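Local coordinates for YfdX protein (Salmonella enterica I, PDB 6A02) that is of unknown biochemical function but has been implicated in the response of the typhoid bacterium to antibiotic stress and in its virulence, at residues Met25-Phe36 with Tyr155-Gln166. Residues are numbered along the deposited sequence; the frame is centred on the assembly and turned at random. Where two conformers were deposited one is given.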
ATOM      1  N   MET A  25       7.934 -12.434  -9.588  1.00  9.91           N
ATOM      2  CA  MET A  25       6.861 -12.010  -8.693  1.00  7.60           C
ATOM      3  C   MET A  25       5.649 -11.536  -9.480  1.00  8.28           C
ATOM      4  O   MET A  25       4.506 -11.783  -9.076  1.00  8.65           O
ATOM      5  CB  MET A  25       7.360 -10.910  -7.754  1.00  8.03           C
ATOM      6  CG  MET A  25       8.474 -11.350  -6.805  1.00 10.25           C
ATOM      7  SD  MET A  25       8.144 -12.917  -5.967  1.00 11.62           S
ATOM      8  CE  MET A  25       6.672 -12.490  -5.046  1.00 12.55           C
ATOM      9  N   ARG A  26       5.879 -10.851 -10.603  1.00  8.95           N
ATOM     10  CA  ARG A  26       4.780 -10.465 -11.480  1.00 10.07           C
ATOM     11  C   ARG A  26       4.052 -11.704 -11.995  1.00  9.80           C
ATOM     12  O   ARG A  26       2.813 -11.771 -11.974  1.00  9.73           O
ATOM     13  CB  ARG A  26       5.357  -9.608 -12.609  1.00 12.23           C
ATOM     14  CG  ARG A  26       4.503  -9.446 -13.835  1.00 16.71           C
ATOM     15  CD  ARG A  26       3.185  -8.783 -13.557  1.00 17.68           C
ATOM     16  NE  ARG A  26       2.559  -8.382 -14.818  1.00 23.11           N
ATOM     17  CZ  ARG A  26       1.300  -7.975 -14.929  1.00 22.42           C
ATOM     18  NH1 ARG A  26       0.528  -7.931 -13.860  1.00 22.65           N
ATOM     19  NH2 ARG A  26       0.816  -7.626 -16.116  1.00 21.70           N
ATOM     20  N   ASP A  27       4.811 -12.727 -12.404  1.00  9.29           N
ATOM     21  CA  ASP A  27       4.202 -13.961 -12.896  1.00  9.57           C
ATOM     22  C   ASP A  27       3.404 -14.671 -11.803  1.00  8.89           C
ATOM     23  O   ASP A  27       2.352 -15.262 -12.082  1.00  8.95           O
ATOM     24  CB  ASP A  27       5.281 -14.898 -13.443  1.00 10.18           C
ATOM     25  CG  ASP A  27       5.903 -14.406 -14.735  1.00 13.01           C
ATOM     26  OD1 ASP A  27       5.385 -13.431 -15.330  1.00 13.90           O
ATOM     27  OD2 ASP A  27       6.912 -15.024 -15.148  1.00 13.85           O
ATOM     28  N   ILE A  28       3.899 -14.636 -10.561  1.00  9.12           N
ATOM     29  CA  ILE A  28       3.209 -15.259  -9.431  1.00  8.30           C
ATOM     30  C   ILE A  28       1.834 -14.627  -9.220  1.00  8.25           C
ATOM     31  O   ILE A  28       0.834 -15.327  -9.007  1.00  8.38           O
ATOM     32  CB  ILE A  28       4.097 -15.170  -8.171  1.00  8.63           C
ATOM     33  CG1 ILE A  28       5.229 -16.190  -8.245  1.00 10.67           C
ATOM     34  CG2 ILE A  28       3.294 -15.368  -6.895  1.00  9.97           C
ATOM     35  CD1 ILE A  28       6.289 -15.951  -7.197  1.00 11.90           C
ATOM     36  N   GLY A  29       1.760 -13.294  -9.268  1.00  9.31           N
ATOM     37  CA  GLY A  29       0.473 -12.632  -9.127  1.00  7.86           C
ATOM     38  C   GLY A  29      -0.490 -12.961 -10.252  1.00  8.69           C
ATOM     39  O   GLY A  29      -1.678 -13.206 -10.013  1.00 10.81           O
ATOM     40  N   MET A  30       0.003 -12.967 -11.491  1.00  8.91           N
ATOM     41  CA  MET A  30      -0.858 -13.299 -12.623  1.00  8.61           C
ATOM     42  C   MET A  30      -1.323 -14.745 -12.533  1.00  9.64           C
ATOM     43  O   MET A  30      -2.486 -15.058 -12.825  1.00 10.32           O
ATOM     44  CB  MET A  30      -0.120 -13.051 -13.941  1.00 13.46           C
ATOM     45  CG  MET A  30       0.199 -11.578 -14.216  1.00 14.54           C
ATOM     46  SD  MET A  30       0.847 -11.285 -15.876  1.00 22.48           S
ATOM     47  CE  MET A  30      -0.343 -12.304 -16.753  0.57  9.53           C
ATOM     48  N   SER A  31      -0.431 -15.637 -12.100  1.00  8.10           N
ATOM     49  CA  SER A  31      -0.800 -17.037 -11.934  1.00  9.76           C
ATOM     50  C   SER A  31      -1.955 -17.175 -10.957  1.00  8.18           C
ATOM     51  O   SER A  31      -2.938 -17.875 -11.230  1.00  8.50           O
ATOM     52  CB  SER A  31       0.415 -17.830 -11.452  1.00  8.40           C
ATOM     53  OG  SER A  31       0.090 -19.190 -11.200  1.00  8.29           O
ATOM     54  N   ARG A  32      -1.863 -16.505  -9.805  1.00  6.87           N
ATOM     55  CA  ARG A  32      -2.936 -16.618  -8.821  1.00  7.88           C
ATOM     56  C   ARG A  32      -4.255 -16.125  -9.394  1.00  9.92           C
ATOM     57  O   ARG A  32      -5.300 -16.755  -9.203  1.00  9.16           O
ATOM     58  CB  ARG A  32      -2.584 -15.847  -7.549  1.00  7.98           C
ATOM     59  CG  ARG A  32      -3.681 -15.902  -6.507  1.00  8.06           C
ATOM     60  CD  ARG A  32      -3.166 -15.421  -5.158  1.00  9.68           C
ATOM     61  NE  ARG A  32      -4.207 -15.401  -4.141  1.00  9.92           N
ATOM     62  CZ  ARG A  32      -4.979 -14.346  -3.901  1.00 10.74           C
ATOM     63  NH1 ARG A  32      -4.828 -13.240  -4.615  1.00 13.05           N
ATOM     64  NH2 ARG A  32      -5.902 -14.401  -2.957  1.00 12.83           N
ATOM     65  N   PHE A  33      -4.229 -14.996 -10.104  1.00  8.11           N
ATOM     66  CA  PHE A  33      -5.465 -14.486 -10.681  1.00  9.96           C
ATOM     67  C   PHE A  33      -6.080 -15.499 -11.638  1.00  7.71           C
ATOM     68  O   PHE A  33      -7.304 -15.706 -11.637  1.00  9.06           O
ATOM     69  CB  PHE A  33      -5.214 -13.171 -11.415  1.00  8.87           C
ATOM     70  CG  PHE A  33      -6.436 -12.660 -12.135  1.00  8.80           C
ATOM     71  CD1 PHE A  33      -7.454 -12.034 -11.437  1.00 11.03           C
ATOM     72  CD2 PHE A  33      -6.590 -12.869 -13.493  1.00 12.45           C
ATOM     73  CE1 PHE A  33      -8.607 -11.587 -12.099  1.00 11.97           C
ATOM     74  CE2 PHE A  33      -7.737 -12.420 -14.154  1.00 13.32           C
ATOM     75  CZ  PHE A  33      -8.740 -11.784 -13.453  1.00 14.15           C
ATOM     76  N   GLU A  34      -5.246 -16.139 -12.463  1.00  9.72           N
ATOM     77  CA  GLU A  34      -5.783 -17.058 -13.464  1.00  9.22           C
ATOM     78  C   GLU A  34      -6.442 -18.285 -12.837  1.00  9.82           C
ATOM     79  O   GLU A  34      -7.322 -18.888 -13.459  1.00 11.65           O
ATOM     80  CB  GLU A  34      -4.714 -17.423 -14.491  1.00  9.84           C
ATOM     81  CG  GLU A  34      -4.221 -16.246 -15.323  1.00  9.67           C
ATOM     82  CD  GLU A  34      -5.290 -15.617 -16.200  1.00 16.51           C
ATOM     83  OE1 GLU A  34      -6.427 -16.134 -16.262  1.00 17.54           O
ATOM     84  OE2 GLU A  34      -4.985 -14.587 -16.841  1.00 20.33           O
ATOM     85  N   LEU A  35      -6.046 -18.672 -11.618  1.00  9.23           N
ATOM     86  CA  LEU A  35      -6.758 -19.745 -10.924  1.00 10.69           C
ATOM     87  C   LEU A  35      -8.226 -19.387 -10.729  1.00 11.73           C
ATOM     88  O   LEU A  35      -9.123 -20.179 -11.045  1.00 14.40           O
ATOM     89  CB  LEU A  35      -6.104 -20.031  -9.574  1.00 10.13           C
ATOM     90  CG  LEU A  35      -4.677 -20.567  -9.603  1.00  9.58           C
ATOM     91  CD1 LEU A  35      -4.091 -20.610  -8.197  1.00 11.80           C
ATOM     92  CD2 LEU A  35      -4.632 -21.943 -10.265  1.00 11.64           C
ATOM     93  N   PHE A  36      -8.487 -18.185 -10.206  1.00  9.96           N
ATOM     94  CA  PHE A  36      -9.857 -17.733  -9.994  1.00 12.10           C
ATOM     95  C   PHE A  36     -10.563 -17.416 -11.302  1.00 11.97           C
ATOM     96  O   PHE A  36     -11.797 -17.427 -11.353  1.00 15.74           O
ATOM     97  CB  PHE A  36      -9.859 -16.506  -9.078  1.00 11.82           C
ATOM     98  CG  PHE A  36      -9.391 -16.803  -7.684  1.00 11.02           C
ATOM     99  CD1 PHE A  36     -10.301 -17.199  -6.717  1.00 12.60           C
ATOM    100  CD2 PHE A  36      -8.049 -16.703  -7.338  1.00 12.58           C
ATOM    101  CE1 PHE A  36      -9.882 -17.488  -5.426  1.00 14.12           C
ATOM    102  CE2 PHE A  36      -7.622 -16.981  -6.041  1.00 11.94           C
ATOM    103  CZ  PHE A  36      -8.546 -17.377  -5.087  1.00 11.96           C
ATOM    104  N   TYR A 155      -6.163 -26.314  -6.428  1.00 11.62           N
ATOM    105  CA  TYR A 155      -5.923 -24.982  -6.974  1.00 12.15           C
ATOM    106  C   TYR A 155      -6.049 -23.900  -5.913  1.00 13.64           C
ATOM    107  O   TYR A 155      -5.210 -22.996  -5.857  1.00  9.86           O
ATOM    108  CB  TYR A 155      -6.859 -24.715  -8.149  1.00 13.30           C
ATOM    109  CG  TYR A 155      -6.693 -25.718  -9.261  1.00 14.25           C
ATOM    110  CD1 TYR A 155      -5.514 -25.787  -9.986  1.00 15.22           C
ATOM    111  CD2 TYR A 155      -7.712 -26.609  -9.574  1.00 18.94           C
ATOM    112  CE1 TYR A 155      -5.361 -26.713 -11.012  1.00 15.46           C
ATOM    113  CE2 TYR A 155      -7.564 -27.534 -10.585  1.00 19.86           C
ATOM    114  CZ  TYR A 155      -6.387 -27.580 -11.294  1.00 18.62           C
ATOM    115  OH  TYR A 155      -6.223 -28.501 -12.313  1.00 21.52           O
ATOM    116  N   TYR A 156      -7.088 -23.961  -5.076  1.00 13.60           N
ATOM    117  CA  TYR A 156      -7.225 -22.961  -4.021  1.00 12.55           C
ATOM    118  C   TYR A 156      -6.004 -22.957  -3.110  1.00 10.35           C
ATOM    119  O   TYR A 156      -5.490 -21.890  -2.734  1.00 10.83           O
ATOM    120  CB  TYR A 156      -8.485 -23.224  -3.197  1.00 12.25           C
ATOM    121  CG  TYR A 156      -8.809 -22.059  -2.294  1.00 12.92           C
ATOM    122  CD1 TYR A 156      -9.459 -20.937  -2.796  1.00 13.20           C
ATOM    123  CD2 TYR A 156      -8.462 -22.073  -0.949  1.00 13.95           C
ATOM    124  CE1 TYR A 156      -9.752 -19.851  -1.981  1.00 13.24           C
ATOM    125  CE2 TYR A 156      -8.749 -20.986  -0.126  1.00 14.03           C
ATOM    126  CZ  TYR A 156      -9.392 -19.886  -0.653  1.00 14.67           C
ATOM    127  OH  TYR A 156      -9.692 -18.803   0.146  1.00 15.53           O
ATOM    128  N   GLN A 157      -5.520 -24.145  -2.749  1.00 10.56           N
ATOM    129  CA  GLN A 157      -4.353 -24.241  -1.885  1.00 10.59           C
ATOM    130  C   GLN A 157      -3.112 -23.686  -2.574  1.00 11.25           C
ATOM    131  O   GLN A 157      -2.270 -23.048  -1.932  1.00  9.54           O
ATOM    132  CB  GLN A 157      -4.131 -25.700  -1.475  1.00 12.37           C
ATOM    133  CG  GLN A 157      -5.286 -26.305  -0.666  1.00 15.30           C
ATOM    134  CD  GLN A 157      -6.316 -27.032  -1.517  1.00 13.83           C
ATOM    135  OE1 GLN A 157      -6.696 -26.585  -2.596  1.00 14.45           O
ATOM    136  NE2 GLN A 157      -6.786 -28.175  -1.010  1.00 21.22           N
ATOM    137  N   ALA A 158      -2.978 -23.922  -3.883  1.00 10.18           N
ATOM    138  CA  ALA A 158      -1.896 -23.286  -4.629  1.00  9.44           C
ATOM    139  C   ALA A 158      -2.003 -21.765  -4.566  1.00 10.06           C
ATOM    140  O   ALA A 158      -0.991 -21.072  -4.388  1.00  9.31           O
ATOM    141  CB  ALA A 158      -1.914 -23.754  -6.086  1.00 10.36           C
ATOM    142  N   GLY A 159      -3.221 -21.236  -4.710  1.00  8.73           N
ATOM    143  CA  GLY A 159      -3.412 -19.797  -4.639  1.00  8.06           C
ATOM    144  C   GLY A 159      -2.974 -19.219  -3.312  1.00  9.40           C
ATOM    145  O   GLY A 159      -2.402 -18.123  -3.260  1.00  8.41           O
ATOM    146  N   LEU A 160      -3.224 -19.946  -2.222  1.00  9.02           N
ATOM    147  CA  LEU A 160      -2.768 -19.498  -0.909  1.00  9.02           C
ATOM    148  C   LEU A 160      -1.252 -19.368  -0.855  1.00 10.72           C
ATOM    149  O   LEU A 160      -0.722 -18.413  -0.267  1.00  9.68           O
ATOM    150  CB  LEU A 160      -3.237 -20.477   0.159  1.00 10.12           C
ATOM    151  CG  LEU A 160      -4.725 -20.586   0.442  1.00 12.72           C
ATOM    152  CD1 LEU A 160      -4.943 -21.710   1.453  1.00 13.20           C
ATOM    153  CD2 LEU A 160      -5.295 -19.276   0.973  1.00 14.62           C
ATOM    154  N   LEU A 161      -0.529 -20.320  -1.452  1.00 10.33           N
ATOM    155  CA  LEU A 161       0.932 -20.247  -1.443  1.00 11.06           C
ATOM    156  C   LEU A 161       1.443 -19.123  -2.335  1.00  8.78           C
ATOM    157  O   LEU A 161       2.436 -18.462  -2.004  1.00 10.60           O
ATOM    158  CB  LEU A 161       1.524 -21.571  -1.906  1.00 12.38           C
ATOM    159  CG  LEU A 161       1.755 -22.619  -0.842  1.00 17.23           C
ATOM    160  CD1 LEU A 161       2.374 -23.814  -1.502  1.00 16.58           C
ATOM    161  CD2 LEU A 161       2.674 -22.075   0.236  1.00 17.65           C
ATOM    162  N   LEU A 162       0.803 -18.908  -3.485  1.00  8.85           N
ATOM    163  CA  LEU A 162       1.183 -17.775  -4.325  1.00  7.79           C
ATOM    164  C   LEU A 162       0.960 -16.451  -3.597  1.00  8.59           C
ATOM    165  O   LEU A 162       1.795 -15.539  -3.678  1.00  9.79           O
ATOM    166  CB  LEU A 162       0.410 -17.819  -5.643  1.00  8.49           C
ATOM    167  CG  LEU A 162       0.686 -19.052  -6.511  1.00  8.10           C
ATOM    168  CD1 LEU A 162      -0.236 -19.007  -7.707  1.00  9.80           C
ATOM    169  CD2 LEU A 162       2.137 -19.097  -6.955  1.00  9.64           C
ATOM    170  N   LYS A 163      -0.150 -16.337  -2.859  1.00  7.80           N
ATOM    171  CA  LYS A 163      -0.402 -15.122  -2.088  1.00  9.74           C
ATOM    172  C   LYS A 163       0.635 -14.956  -0.987  1.00 10.23           C
ATOM    173  O   LYS A 163       1.134 -13.844  -0.758  1.00  8.84           O
ATOM    174  CB  LYS A 163      -1.817 -15.163  -1.500  1.00 10.20           C
ATOM    175  CG  LYS A 163      -2.217 -13.875  -0.751  1.00 12.78           C
ATOM    176  CD  LYS A 163      -2.126 -12.666  -1.688  1.00 17.29           C
ATOM    177  CE  LYS A 163      -2.638 -11.374  -1.042  1.00 24.17           C
ATOM    178  NZ  LYS A 163      -2.671 -10.254  -2.036  1.00 31.49           N
ATOM    179  N   SER A 164       0.981 -16.054  -0.308  1.00  9.96           N
ATOM    180  CA  SER A 164       2.020 -16.008   0.713  1.00 10.42           C
ATOM    181  C   SER A 164       3.341 -15.514   0.140  1.00 10.68           C
ATOM    182  O   SER A 164       4.032 -14.702   0.771  1.00 11.89           O
ATOM    183  CB  SER A 164       2.202 -17.382   1.334  1.00 13.96           C
ATOM    184  OG  SER A 164       3.196 -17.317   2.340  1.00 15.30           O
ATOM    185  N   ALA A 165       3.703 -15.973  -1.064  1.00  9.07           N
ATOM    186  CA  ALA A 165       4.918 -15.456  -1.692  1.00  9.89           C
ATOM    187  C   ALA A 165       4.844 -13.945  -1.881  1.00 10.13           C
ATOM    188  O   ALA A 165       5.816 -13.225  -1.605  1.00 10.53           O
ATOM    189  CB  ALA A 165       5.173 -16.163  -3.025  1.00  8.93           C
ATOM    190  N   GLN A 166       3.703 -13.439  -2.345  1.00  9.75           N
ATOM    191  CA  GLN A 166       3.550 -11.999  -2.529  1.00 11.10           C
ATOM    192  C   GLN A 166       3.610 -11.261  -1.200  1.00 12.43           C
ATOM    193  O   GLN A 166       4.174 -10.162  -1.113  1.00 11.69           O
ATOM    194  CB  GLN A 166       2.220 -11.704  -3.210  1.00 12.00           C
ATOM    195  CG  GLN A 166       2.166 -12.160  -4.646  1.00 12.55           C
ATOM    196  CD  GLN A 166       0.866 -11.781  -5.308  1.00 17.58           C
ATOM    197  OE1 GLN A 166       0.847 -11.011  -6.268  1.00 19.83           O
ATOM    198  NE2 GLN A 166      -0.240 -12.310  -4.784  1.00 19.83           N
TER
HETATM  199  O   HOH W   1       3.300 -10.035  -7.257  1.00 23.24           O
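Leu162 and Leu35 interlock in knobs-into-holes fashion where two nearly antiparallel helices of a helical bundle, 25-36 and 155-166, cross at -150° with their axes 9.2 Å apart. The pair exemplifies a two-sided helix interface, apolar knobs on one flank and polar groups on the other. Leu162 enters a hole formed by Ile28, Ser31, Arg32 and Leu35, its CD1 lying 3.5 Å from Ser31 OG, whose hydrogen bond goes to Ala43 O on helix 40-54. In return, Leu35 fits among Tyr155, Ala158, Gly159 and Leu162, its CD1 3.6 Å from Gly159 N. The CA atoms come closest, 5.3 Å, at Gly159 and Arg32. Helix 136-151 also borders this apolar side, with Val143 against Ile28.

On the polar flank, Arg32 leaves its backbone with CG opposite N (chi1 179°) and runs extended to NE, which brings the edge of the guanidinium to Gly159 O, 3.4 Å from NE; Lys163 CD lies over one face and Phe36 CE2 over the opposite one, offset toward the rim. Ile85 O of the second subunit accepts a hydrogen bond from Arg32 NH1. At the partly exposed end Gln166 OE1 still rests 3.3 Å from Gly29 CA, and one water joins the helices as well, donating to Met25 O and, at 2.8 Å, to Gln166 OE1.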